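Long-range contact in TssK (Serratia sp. FS14, PDB 5Y0E), which probably serves as a trimeric structural component of the type VI secretion system baseplate: residues Leu387-Val392 against Thr404-Glu409. Sequence-based numbering, arbitrary orientation.
Sequences LRTMPV and TYFELE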
ATOM      1  N   LEU A 387       5.068 -19.510 -38.708  1.00 75.16           N
ATOM      2  CA  LEU A 387       3.855 -19.679 -37.928  1.00 70.04           C
ATOM      3  C   LEU A 387       2.992 -20.728 -38.603  1.00 71.54           C
ATOM      4  O   LEU A 387       2.644 -20.590 -39.773  1.00 78.83           O
ATOM      5  CB  LEU A 387       3.097 -18.365 -37.792  1.00 68.73           C
ATOM      6  CG  LEU A 387       3.990 -17.296 -37.178  1.00 69.93           C
ATOM      7  CD1 LEU A 387       3.490 -15.884 -37.418  1.00 68.55           C
ATOM      8  CD2 LEU A 387       4.110 -17.604 -35.718  1.00 68.26           C
ATOM      9  N   ARG A 388       2.650 -21.771 -37.867  1.00 68.30           N
ATOM     10  CA  ARG A 388       1.850 -22.871 -38.373  1.00 68.74           C
ATOM     11  C   ARG A 388       0.496 -22.812 -37.684  1.00 62.89           C
ATOM     12  O   ARG A 388       0.427 -22.765 -36.454  1.00 60.69           O
ATOM     13  CB  ARG A 388       2.554 -24.198 -38.108  1.00 72.77           C
ATOM     14  CG  ARG A 388       1.697 -25.433 -38.262  1.00 76.48           C
ATOM     15  CD  ARG A 388       2.525 -26.678 -37.963  1.00 88.69           C
ATOM     16  NE  ARG A 388       3.825 -26.634 -38.633  1.00 98.48           N
ATOM     17  CZ  ARG A 388       4.029 -27.033 -39.884  1.00 98.94           C
ATOM     18  NH1 ARG A 388       5.241 -26.957 -40.423  1.00 97.61           N
ATOM     19  NH2 ARG A 388       3.012 -27.504 -40.598  1.00 98.07           N
ATOM     20  N   THR A 389      -0.568 -22.807 -38.476  1.00 60.54           N
ATOM     21  CA  THR A 389      -1.914 -22.871 -37.929  1.00 58.25           C
ATOM     22  C   THR A 389      -2.113 -24.170 -37.163  1.00 55.43           C
ATOM     23  O   THR A 389      -1.661 -25.231 -37.583  1.00 58.54           O
ATOM     24  CB  THR A 389      -2.943 -22.762 -39.055  1.00 60.12           C
ATOM     25  OG1 THR A 389      -2.910 -21.443 -39.596  1.00 63.84           O
ATOM     26  CG2 THR A 389      -4.327 -23.030 -38.550  1.00 60.41           C
ATOM     27  N   MET A 390      -2.758 -24.086 -36.057  1.00 55.36           N
ATOM     28  CA  MET A 390      -3.021 -25.305 -35.333  1.00 53.65           C
ATOM     29  C   MET A 390      -4.476 -25.692 -35.501  1.00 54.71           C
ATOM     30  O   MET A 390      -5.366 -24.869 -35.273  1.00 56.25           O
ATOM     31  CB  MET A 390      -2.694 -25.132 -33.859  1.00 52.90           C
ATOM     32  CG  MET A 390      -1.317 -24.583 -33.601  1.00 52.13           C
ATOM     33  SD  MET A 390      -0.963 -24.428 -31.846  1.00 52.53           S
ATOM     34  CE  MET A 390      -0.808 -26.115 -31.335  1.00 53.37           C
ATOM     35  N   PRO A 391      -4.758 -26.888 -35.901  1.00 56.98           N
ATOM     36  CA  PRO A 391      -6.152 -27.254 -36.169  1.00 55.03           C
ATOM     37  C   PRO A 391      -6.937 -27.552 -34.908  1.00 52.07           C
ATOM     38  O   PRO A 391      -8.159 -27.392 -34.895  1.00 52.27           O
ATOM     39  CB  PRO A 391      -6.020 -28.486 -37.069  1.00 54.71           C
ATOM     40  CG  PRO A 391      -4.585 -28.513 -37.501  1.00 59.07           C
ATOM     41  CD  PRO A 391      -3.812 -27.890 -36.398  1.00 57.65           C
ATOM     42  N   VAL A 392      -6.267 -27.993 -33.850  1.00 49.88           N
ATOM     43  CA  VAL A 392      -6.865 -28.021 -32.524  1.00 51.61           C
ATOM     44  C   VAL A 392      -6.005 -27.191 -31.598  1.00 51.00           C
ATOM     45  O   VAL A 392      -4.774 -27.237 -31.664  1.00 51.98           O
ATOM     46  CB  VAL A 392      -7.043 -29.438 -31.940  1.00 53.48           C
ATOM     47  CG1 VAL A 392      -7.603 -30.340 -32.949  1.00 54.02           C
ATOM     48  CG2 VAL A 392      -5.747 -29.979 -31.375  1.00 58.91           C
ATOM     49  N   THR A 404      -7.687 -17.894 -33.495  1.00 44.01           N
ATOM     50  CA  THR A 404      -6.860 -18.794 -34.259  1.00 43.43           C
ATOM     51  C   THR A 404      -5.539 -18.924 -33.540  1.00 47.62           C
ATOM     52  O   THR A 404      -5.039 -17.958 -32.966  1.00 49.97           O
ATOM     53  CB  THR A 404      -6.652 -18.280 -35.671  1.00 46.59           C
ATOM     54  OG1 THR A 404      -7.922 -18.158 -36.291  1.00 51.06           O
ATOM     55  CG2 THR A 404      -5.836 -19.234 -36.478  1.00 47.72           C
ATOM     56  N   TYR A 405      -4.992 -20.126 -33.564  1.00 48.05           N
ATOM     57  CA  TYR A 405      -3.813 -20.468 -32.799  1.00 47.98           C
ATOM     58  C   TYR A 405      -2.724 -20.860 -33.769  1.00 50.91           C
ATOM     59  O   TYR A 405      -2.897 -21.789 -34.559  1.00 53.95           O
ATOM     60  CB  TYR A 405      -4.115 -21.590 -31.820  1.00 44.83           C
ATOM     61  CG  TYR A 405      -5.037 -21.115 -30.759  1.00 44.95           C
ATOM     62  CD1 TYR A 405      -6.397 -20.978 -31.004  1.00 44.85           C
ATOM     63  CD2 TYR A 405      -4.552 -20.763 -29.520  1.00 43.78           C
ATOM     64  CE1 TYR A 405      -7.230 -20.516 -30.045  1.00 43.99           C
ATOM     65  CE2 TYR A 405      -5.379 -20.301 -28.553  1.00 44.68           C
ATOM     66  CZ  TYR A 405      -6.712 -20.173 -28.814  1.00 45.39           C
ATOM     67  OH  TYR A 405      -7.515 -19.713 -27.814  1.00 46.89           O
ATOM     68  N   PHE A 406      -1.625 -20.137 -33.722  1.00 51.01           N
ATOM     69  CA  PHE A 406      -0.488 -20.381 -34.584  1.00 51.92           C
ATOM     70  C   PHE A 406       0.650 -20.887 -33.728  1.00 53.16           C
ATOM     71  O   PHE A 406       1.051 -20.223 -32.773  1.00 53.56           O
ATOM     72  CB  PHE A 406      -0.083 -19.108 -35.312  1.00 55.24           C
ATOM     73  CG  PHE A 406      -1.146 -18.566 -36.187  1.00 53.43           C
ATOM     74  CD1 PHE A 406      -1.282 -19.015 -37.479  1.00 55.69           C
ATOM     75  CD2 PHE A 406      -2.018 -17.613 -35.720  1.00 56.28           C
ATOM     76  CE1 PHE A 406      -2.254 -18.524 -38.292  1.00 54.28           C
ATOM     77  CE2 PHE A 406      -3.005 -17.114 -36.540  1.00 57.90           C
ATOM     78  CZ  PHE A 406      -3.117 -17.570 -37.829  1.00 57.46           C
ATOM     79  N   GLU A 407       1.158 -22.059 -34.054  1.00 58.08           N
ATOM     80  CA  GLU A 407       2.392 -22.509 -33.443  1.00 60.67           C
ATOM     81  C   GLU A 407       3.566 -21.915 -34.206  1.00 65.86           C
ATOM     82  O   GLU A 407       3.508 -21.747 -35.426  1.00 66.76           O
ATOM     83  CB  GLU A 407       2.457 -24.031 -33.441  1.00 60.55           C
ATOM     84  CG  GLU A 407       3.622 -24.619 -32.681  1.00 66.10           C
ATOM     85  CD  GLU A 407       3.327 -26.025 -32.187  1.00 67.78           C
ATOM     86  OE1 GLU A 407       2.410 -26.665 -32.745  1.00 66.66           O
ATOM     87  OE2 GLU A 407       4.002 -26.477 -31.238  1.00 65.12           O
ATOM     88  N   LEU A 408       4.615 -21.555 -33.475  1.00 66.12           N
ATOM     89  CA  LEU A 408       5.860 -21.132 -34.094  1.00 69.04           C
ATOM     90  C   LEU A 408       6.633 -22.347 -34.582  1.00 74.26           C
ATOM     91  O   LEU A 408       6.703 -23.370 -33.897  1.00 72.93           O
ATOM     92  CB  LEU A 408       6.710 -20.341 -33.111  1.00 65.14           C
ATOM     93  CG  LEU A 408       6.330 -18.871 -32.941  1.00 63.99           C
ATOM     94  CD1 LEU A 408       5.022 -18.715 -32.210  1.00 61.06           C
ATOM     95  CD2 LEU A 408       7.418 -18.129 -32.208  1.00 64.69           C
ATOM     96  N   GLU A 409       7.109 -22.271 -35.813  1.00 78.10           N
ATOM     97  CA  GLU A 409       7.821 -23.381 -36.400  1.00 79.23           C
ATOM     98  C   GLU A 409       9.207 -23.373 -35.878  1.00 84.47           C
ATOM     99  O   GLU A 409       9.904 -22.387 -35.978  1.00 84.72           O
ATOM    100  CB  GLU A 409       7.846 -23.279 -37.913  1.00 81.63           C
ATOM    101  CG  GLU A 409       6.482 -23.096 -38.543  1.00 83.12           C
ATOM    102  CD  GLU A 409       6.425 -23.558 -39.981  1.00 86.34           C
ATOM    103  OE1 GLU A 409       7.359 -23.265 -40.742  1.00 89.22           O
ATOM    104  OE2 GLU A 409       5.445 -24.219 -40.355  1.00 89.02           O
TER
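Arg388 and Glu407 face each other as the hydrogen-bonded pair at the heart of a short antiparallel strand pairing, a compact example of how an edge strand is fastened to a sheet. Arg388 N donates to Glu407 O at 2.6 Å, almost straight, and Glu407 N returns a more bent bond to Arg388 O. A third bond, from Met390 N to Tyr405 O (2.7 Å), carries the pairing past the bridged residues.

Charge adds a second tie. The Arg388 chain, bent at chi3 (-46°), brings its guanidinium back over Glu409, whose OE2 lies over one face of that group and forms a salt bridge to NH1 at 2.7 Å. On the side of the sheet that carries Arg388 and Glu407, Met390 SD packs 3.8 Å from Glu407 CB, with the sulfur also near Tyr405 CB.

The opposite side of the sheet, with Leu387, Thr389, Phe406 and Leu408, is largely apolar. Leu387 and Leu408 run side by side, CD2 of the former 3.8 Å from CG of the latter, while Thr389 OG1 approaches the Phe406 ring obliquely, 3.3 Å from CE1.

Strand 387-389 is one of the two outermost strands, within this chain, of an eight-stranded antiparallel sheet. Strand 404-408 pairs on its other side with strand 343-350, and helix 355-365 covers the Thr389 and Phe406 face.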